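Long-range contacts in deacetylase EF_0837 (Enterococcus faecalis, PDB 2ICS), which catalyses, with very low efficiency in vitro, the deacetylation of acetyl-(R)-mandelate, and binds two zinc ions per subunit: residues Leu200-Gly206 against Ala235-Val241; Lys227-Trp233 against Thr258-Met264. One frame throughout, in Å; residues are numbered along the deposited sequence.

How the contacts relate
Contacts 1 and 2 sit on the same side of the chain's centre, with their own centres about 14 Å apart. Both use helix 230-237. Contact 2 takes its start and the strand before it; contact 1 takes its last turn and the chain that follows. The two touch directly: Leu200 CD1 packs at 3.4 Å on Phe231 CD1, and Tyr236 CB lies 3.8 Å from Met264 CE. Contact 1 is the nearer to the catalytic centre. The side chain of Met203 is about 9 Å from that of the zinc ligand His188 and about 12 Å from a bound zinc ion. Contact 2 lies away from the metal and adenine sites.

Contact 1: residues Leu200-Gly206 against Ala235-Val241; sequences LALMEKG and AYNKGVV
Lys238 reaches across from the end of helix 230-237 and grips the end of helix 196-202. Its chain runs straight beyond CG, and NZ donates to two backbone carbonyls. Lys238 NZ to Met203 O is 2.7 Å, with a C=O...N angle of 169°. Lys238 NZ to Leu200 O is longer, 3.2 Å. Leu200 O also accepts from Met203 N, which comes from the opposite face of the carbonyl plane. The ammonium group thus bridges Leu200 O in the last turn and Met203 O just after it, where its positive charge would probably be favoured. On the buried side, Leu200 packs CB and both methyls against Ala235 CB, the nearest being CD2 at 3.6 Å. Val240 CG2 sits 4.3 Å from CB of Met203, a selenomethionine, and Leu209 of strand 208-210 touches Leu200, Met203 and Val240. These two helix ends lead into strands 208-210 and 241-243, parallel neighbours in the TIM barrel. Gly239 closes helix 230-237 with a Schellman motif. Gly239 O receives Gly206 N at 3.2 Å, from well above the carbonyl plane, and also meets Lys205 CA in a CA-H...O contact. Close by, Lys205 CB rests on Lys238 O at 3.3 Å. The solvent side is looser. The extended chain of Lys205 leads away from the other segment. Glu204 also turns outward, to a salt bridge with Lys174.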
loop_
_atom_site.group_PDB
_atom_site.type_symbol
_atom_site.label_atom_id
_atom_site.label_comp_id
_atom_site.label_asym_id
_atom_site.label_seq_id
_atom_site.Cartn_x
_atom_site.Cartn_y
_atom_site.Cartn_z
ATOM N N LEU A 200 -7.021 -15.942 -10.260
ATOM C CA LEU A 200 -7.932 -14.866 -10.623
ATOM C C LEU A 200 -9.375 -15.339 -10.658
ATOM O O LEU A 200 -10.292 -14.580 -10.344
ATOM C CB LEU A 200 -7.538 -14.278 -11.982
ATOM C CG LEU A 200 -6.214 -13.502 -12.033
ATOM C CD1 LEU A 200 -5.898 -13.112 -13.463
ATOM C CD2 LEU A 200 -6.310 -12.254 -11.178
ATOM N N ALA A 201 -9.568 -16.601 -11.030
ATOM C CA ALA A 201 -10.903 -17.177 -11.111
ATOM C C ALA A 201 -11.611 -17.222 -9.758
ATOM O O ALA A 201 -12.831 -17.090 -9.685
ATOM C CB ALA A 201 -10.826 -18.578 -11.701
ATOM N N LEU A 202 -10.848 -17.404 -8.685
ATOM C CA LEU A 202 -11.440 -17.475 -7.354
ATOM C C LEU A 202 -11.605 -16.122 -6.665
ATOM O O LEU A 202 -12.358 -15.996 -5.700
ATOM C CB LEU A 202 -10.621 -18.411 -6.463
ATOM C CG LEU A 202 -10.831 -19.917 -6.657
ATOM C CD1 LEU A 202 -10.410 -20.343 -8.057
ATOM C CD2 LEU A 202 -10.024 -20.669 -5.604
HETATM N N MSE A 203 -10.911 -15.105 -7.159
HETATM C CA MSE A 203 -11.008 -13.776 -6.560
HETATM C C MSE A 203 -12.232 -13.012 -7.054
HETATM O O MSE A 203 -12.685 -13.197 -8.183
HETATM C CB MSE A 203 -9.732 -12.979 -6.846
HETATM C CG MSE A 203 -8.488 -13.610 -6.235
HETATM SE SE MSE A 203 -6.874 -12.601 -6.552
HETATM C CE MSE A 203 -6.449 -13.266 -8.285
ATOM N N GLU A 204 -12.759 -12.147 -6.197
ATOM C CA GLU A 204 -13.940 -11.361 -6.530
ATOM C C GLU A 204 -13.669 -9.869 -6.380
ATOM O O GLU A 204 -12.632 -9.464 -5.846
ATOM C CB GLU A 204 -15.099 -11.753 -5.608
ATOM C CG GLU A 204 -15.430 -13.241 -5.607
ATOM C CD GLU A 204 -16.455 -13.607 -4.547
ATOM O OE1 GLU A 204 -16.167 -13.421 -3.345
ATOM O OE2 GLU A 204 -17.551 -14.081 -4.912
ATOM N N LYS A 205 -14.610 -9.056 -6.855
ATOM C CA LYS A 205 -14.486 -7.611 -6.741
ATOM C C LYS A 205 -14.181 -7.297 -5.282
ATOM O O LYS A 205 -14.817 -7.846 -4.382
ATOM C CB LYS A 205 -15.793 -6.929 -7.143
ATOM C CG LYS A 205 -15.766 -5.417 -6.970
ATOM C CD LYS A 205 -17.127 -4.797 -7.248
ATOM C CE LYS A 205 -17.093 -3.290 -7.034
ATOM N NZ LYS A 205 -18.424 -2.654 -7.261
ATOM N N GLY A 206 -13.202 -6.427 -5.047
ATOM C CA GLY A 206 -12.853 -6.079 -3.683
ATOM C C GLY A 206 -11.607 -6.795 -3.199
ATOM O O GLY A 206 -10.912 -6.302 -2.309
ATOM N N ALA A 235 -10.545 -10.418 -14.813
ATOM C CA ALA A 235 -10.504 -10.198 -13.374
ATOM C C ALA A 235 -10.509 -8.694 -13.114
ATOM O O ALA A 235 -11.204 -8.203 -12.226
ATOM C CB ALA A 235 -9.247 -10.837 -12.784
ATOM N N TYR A 236 -9.718 -7.969 -13.896
ATOM C CA TYR A 236 -9.625 -6.517 -13.783
ATOM C C TYR A 236 -11.004 -5.902 -14.026
ATOM O O TYR A 236 -11.499 -5.105 -13.231
ATOM C CB TYR A 236 -8.638 -5.992 -14.824
ATOM C CG TYR A 236 -8.429 -4.488 -14.820
ATOM C CD1 TYR A 236 -7.612 -3.880 -13.870
ATOM C CD2 TYR A 236 -9.016 -3.678 -15.799
ATOM C CE1 TYR A 236 -7.373 -2.507 -13.895
ATOM C CE2 TYR A 236 -8.784 -2.302 -15.834
ATOM C CZ TYR A 236 -7.956 -1.724 -14.879
ATOM O OH TYR A 236 -7.681 -0.377 -14.923
ATOM N N ASN A 237 -11.618 -6.293 -15.135
ATOM C CA ASN A 237 -12.927 -5.788 -15.514
ATOM C C ASN A 237 -14.001 -6.085 -14.465
ATOM O O ASN A 237 -14.932 -5.300 -14.301
ATOM C CB ASN A 237 -13.321 -6.379 -16.877
ATOM C CG ASN A 237 -14.584 -5.752 -17.454
ATOM O OD1 ASN A 237 -14.680 -4.531 -17.595
ATOM N ND2 ASN A 237 -15.552 -6.592 -17.804
ATOM N N LYS A 238 -13.865 -7.194 -13.735
ATOM C CA LYS A 238 -14.862 -7.546 -12.726
ATOM C C LYS A 238 -14.652 -6.890 -11.359
ATOM O O LYS A 238 -15.415 -7.132 -10.426
ATOM C CB LYS A 238 -14.965 -9.072 -12.567
ATOM C CG LYS A 238 -13.890 -9.746 -11.726
ATOM C CD LYS A 238 -14.099 -11.270 -11.718
ATOM C CE LYS A 238 -13.077 -11.992 -10.844
ATOM N NZ LYS A 238 -13.228 -13.486 -10.861
ATOM N N GLY A 239 -13.620 -6.067 -11.231
ATOM C CA GLY A 239 -13.413 -5.390 -9.964
ATOM C C GLY A 239 -12.297 -5.859 -9.053
ATOM O O GLY A 239 -12.197 -5.376 -7.924
ATOM N N VAL A 240 -11.475 -6.803 -9.497
ATOM C CA VAL A 240 -10.358 -7.243 -8.663
ATOM C C VAL A 240 -9.401 -6.046 -8.607
ATOM O O VAL A 240 -9.009 -5.508 -9.645
ATOM C CB VAL A 240 -9.627 -8.462 -9.279
ATOM C CG1 VAL A 240 -8.471 -8.882 -8.378
ATOM C CG2 VAL A 240 -10.606 -9.624 -9.458
ATOM N N VAL A 241 -9.034 -5.626 -7.401
ATOM C CA VAL A 241 -8.152 -4.472 -7.223
ATOM C C VAL A 241 -6.666 -4.770 -7.454
ATOM O O VAL A 241 -6.046 -5.522 -6.705
ATOM C CB VAL A 241 -8.337 -3.877 -5.812
ATOM C CG1 VAL A 241 -7.521 -2.593 -5.663
ATOM C CG2 VAL A 241 -9.814 -3.601 -5.561
#

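Contact 2: residues Lys227-Trp233 against Thr258-Met264; sequences KIKDFAW and TALREGM
Strand 227-228 and the first turn of helix 230-237 lie beside the end of helix 253-261, with CA atoms 6.7 Å apart at Ile228 and Ala259 and 8.3 Å apart at Trp233 and Met264. Glu262 bridges the polar side with both carboxylate oxygens. Glu262 OE2 takes the backbone N-H of Ile228 on its syn lone pair, at 3.0 Å and an N-H...O angle of 162°. Glu262 OE1 is met almost head-on by Trp233 NE1, at 2.9 Å. This oxygen lies close to the indole plane, and ring and carboxylate planes are only 21° apart. A water donates to Glu262 OE1 and to Ile228 O, adding a second link between the segments. These bonds should hold the carboxylate against rotation. Lys227 NZ, 4.7 Å from Glu262 OE2, may add a favourable charge without contact. Met264, modelled as selenomethionine, lies across one face of the indole. Its CG is anti to the backbone N (chi1 179°), and the bend at chi3 brings CE over the ring, 3.8 Å from the centroid of the five-membered ring of Trp233 in a CH-pi contact. Ile228 CD1 packs against Met264 SE at 3.5 Å and against Ala259 CB. Gly263 ends helix 253-261 in a Schellman motif, just before Met264. This Met-aromatic contact ties strand 227-228 and the start of helix 230-237 to the C-terminal end of helix 253-261, on the periphery of the TIM-barrel domain.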
loop_
_atom_site.group_PDB
_atom_site.type_symbol
_atom_site.label_atom_id
_atom_site.label_comp_id
_atom_site.label_asym_id
_atom_site.label_seq_id
_atom_site.Cartn_x
_atom_site.Cartn_y
_atom_site.Cartn_z
ATOM N N LYS A 227 1.080 -9.275 -25.045
ATOM C CA LYS A 227 -0.222 -8.695 -24.749
ATOM C C LYS A 227 -0.680 -9.144 -23.368
ATOM O O LYS A 227 -0.245 -10.180 -22.865
ATOM C CB LYS A 227 -1.252 -9.137 -25.790
ATOM C CG LYS A 227 -1.020 -8.578 -27.186
ATOM C CD LYS A 227 -1.982 -9.197 -28.195
ATOM C CE LYS A 227 -3.445 -8.986 -27.800
ATOM N NZ LYS A 227 -3.826 -7.545 -27.751
ATOM N N ILE A 228 -1.558 -8.364 -22.754
ATOM C CA ILE A 228 -2.071 -8.726 -21.447
ATOM C C ILE A 228 -3.049 -9.881 -21.607
ATOM O O ILE A 228 -3.996 -9.800 -22.391
ATOM C CB ILE A 228 -2.775 -7.535 -20.783
ATOM C CG1 ILE A 228 -1.738 -6.470 -20.436
ATOM C CG2 ILE A 228 -3.516 -7.986 -19.522
ATOM C CD1 ILE A 228 -2.323 -5.274 -19.742
ATOM N N LYS A 229 -2.809 -10.958 -20.867
ATOM C CA LYS A 229 -3.664 -12.138 -20.934
ATOM C C LYS A 229 -5.129 -11.749 -20.748
ATOM O O LYS A 229 -5.446 -10.870 -19.947
ATOM C CB LYS A 229 -3.218 -13.149 -19.873
ATOM C CG LYS A 229 -1.761 -13.584 -20.038
ATOM C CD LYS A 229 -1.278 -14.440 -18.878
ATOM C CE LYS A 229 0.188 -14.836 -19.058
ATOM N NZ LYS A 229 0.709 -15.616 -17.896
ATOM N N ASP A 230 -6.016 -12.399 -21.498
ATOM C CA ASP A 230 -7.450 -12.107 -21.438
ATOM C C ASP A 230 -8.102 -12.288 -20.076
ATOM O O ASP A 230 -8.917 -11.466 -19.662
ATOM C CB ASP A 230 -8.217 -12.962 -22.452
ATOM C CG ASP A 230 -7.794 -12.694 -23.880
ATOM O OD1 ASP A 230 -7.638 -11.508 -24.247
ATOM O OD2 ASP A 230 -7.628 -13.671 -24.642
ATOM N N PHE A 231 -7.762 -13.373 -19.387
ATOM C CA PHE A 231 -8.353 -13.634 -18.086
ATOM C C PHE A 231 -7.908 -12.606 -17.056
ATOM O O PHE A 231 -8.591 -12.391 -16.054
ATOM C CB PHE A 231 -8.042 -15.070 -17.627
ATOM C CG PHE A 231 -6.577 -15.368 -17.473
ATOM C CD1 PHE A 231 -5.887 -14.978 -16.328
ATOM C CD2 PHE A 231 -5.892 -16.072 -18.459
ATOM C CE1 PHE A 231 -4.543 -15.286 -16.165
ATOM C CE2 PHE A 231 -4.544 -16.387 -18.310
ATOM C CZ PHE A 231 -3.868 -15.993 -17.158
ATOM N N ALA A 232 -6.771 -11.962 -17.306
ATOM C CA ALA A 232 -6.279 -10.925 -16.400
ATOM C C ALA A 232 -7.191 -9.708 -16.588
ATOM O O ALA A 232 -7.571 -9.045 -15.627
ATOM C CB ALA A 232 -4.832 -10.569 -16.731
ATOM N N TRP A 233 -7.543 -9.423 -17.839
ATOM C CA TRP A 233 -8.439 -8.313 -18.140
ATOM C C TRP A 233 -9.806 -8.601 -17.530
ATOM O O TRP A 233 -10.477 -7.705 -17.017
ATOM C CB TRP A 233 -8.591 -8.135 -19.651
ATOM C CG TRP A 233 -7.769 -7.020 -20.198
ATOM C CD1 TRP A 233 -6.630 -7.125 -20.943
ATOM C CD2 TRP A 233 -8.000 -5.622 -20.005
ATOM N NE1 TRP A 233 -6.133 -5.871 -21.225
ATOM C CE2 TRP A 233 -6.956 -4.931 -20.659
ATOM C CE3 TRP A 233 -8.988 -4.884 -19.339
ATOM C CZ2 TRP A 233 -6.870 -3.532 -20.667
ATOM C CZ3 TRP A 233 -8.902 -3.488 -19.345
ATOM C CH2 TRP A 233 -7.850 -2.831 -20.005
ATOM N N THR A 258 3.054 -1.806 -20.904
ATOM C CA THR A 258 2.183 -2.527 -21.823
ATOM C C THR A 258 0.745 -2.389 -21.354
ATOM O O THR A 258 -0.151 -2.105 -22.149
ATOM C CB THR A 258 2.548 -4.016 -21.898
ATOM O OG1 THR A 258 3.868 -4.151 -22.431
ATOM C CG2 THR A 258 1.570 -4.765 -22.794
ATOM N N ALA A 259 0.526 -2.581 -20.058
ATOM C CA ALA A 259 -0.816 -2.466 -19.500
ATOM C C ALA A 259 -1.410 -1.087 -19.779
ATOM O O ALA A 259 -2.568 -0.978 -20.189
ATOM C CB ALA A 259 -0.786 -2.739 -17.995
ATOM N N LEU A 260 -0.624 -0.035 -19.566
ATOM C CA LEU A 260 -1.111 1.324 -19.805
ATOM C C LEU A 260 -1.524 1.503 -21.264
ATOM O O LEU A 260 -2.592 2.047 -21.550
ATOM C CB LEU A 260 -0.043 2.365 -19.433
ATOM C CG LEU A 260 -0.438 3.839 -19.630
ATOM C CD1 LEU A 260 -1.686 4.162 -18.820
ATOM C CD2 LEU A 260 0.709 4.741 -19.205
ATOM N N ARG A 261 -0.684 1.042 -22.186
ATOM C CA ARG A 261 -1.000 1.154 -23.605
ATOM C C ARG A 261 -2.326 0.477 -23.934
ATOM O O ARG A 261 -3.013 0.881 -24.870
ATOM C CB ARG A 261 0.132 0.565 -24.456
ATOM C CG ARG A 261 1.252 1.558 -24.730
ATOM C CD ARG A 261 2.443 0.924 -25.437
ATOM N NE ARG A 261 3.163 -0.009 -24.572
ATOM C CZ ARG A 261 4.326 -0.574 -24.884
ATOM N NH1 ARG A 261 4.907 -0.301 -26.046
ATOM N NH2 ARG A 261 4.911 -1.410 -24.034
ATOM N N GLU A 262 -2.688 -0.545 -23.164
ATOM C CA GLU A 262 -3.951 -1.248 -23.378
ATOM C C GLU A 262 -5.058 -0.593 -22.561
ATOM O O GLU A 262 -6.204 -1.030 -22.588
ATOM C CB GLU A 262 -3.827 -2.738 -23.001
ATOM C CG GLU A 262 -3.068 -3.568 -24.034
ATOM C CD GLU A 262 -2.996 -5.051 -23.696
ATOM O OE1 GLU A 262 -4.011 -5.619 -23.237
ATOM O OE2 GLU A 262 -1.923 -5.656 -23.909
ATOM N N GLY A 263 -4.707 0.459 -21.831
ATOM C CA GLY A 263 -5.697 1.165 -21.037
ATOM C C GLY A 263 -5.890 0.632 -19.632
ATOM O O GLY A 263 -6.894 0.927 -18.985
HETATM N N MSE A 264 -4.926 -0.145 -19.152
HETATM C CA MSE A 264 -5.007 -0.721 -17.813
HETATM C C MSE A 264 -4.064 -0.012 -16.839
HETATM O O MSE A 264 -2.885 0.170 -17.134
HETATM C CB MSE A 264 -4.661 -2.211 -17.877
HETATM C CG MSE A 264 -4.686 -2.928 -16.534
HETATM SE SE MSE A 264 -4.024 -4.748 -16.684
HETATM C CE MSE A 264 -5.683 -5.654 -17.136
HETATM O O HOH W 1 -4.510 -8.056 -24.043
#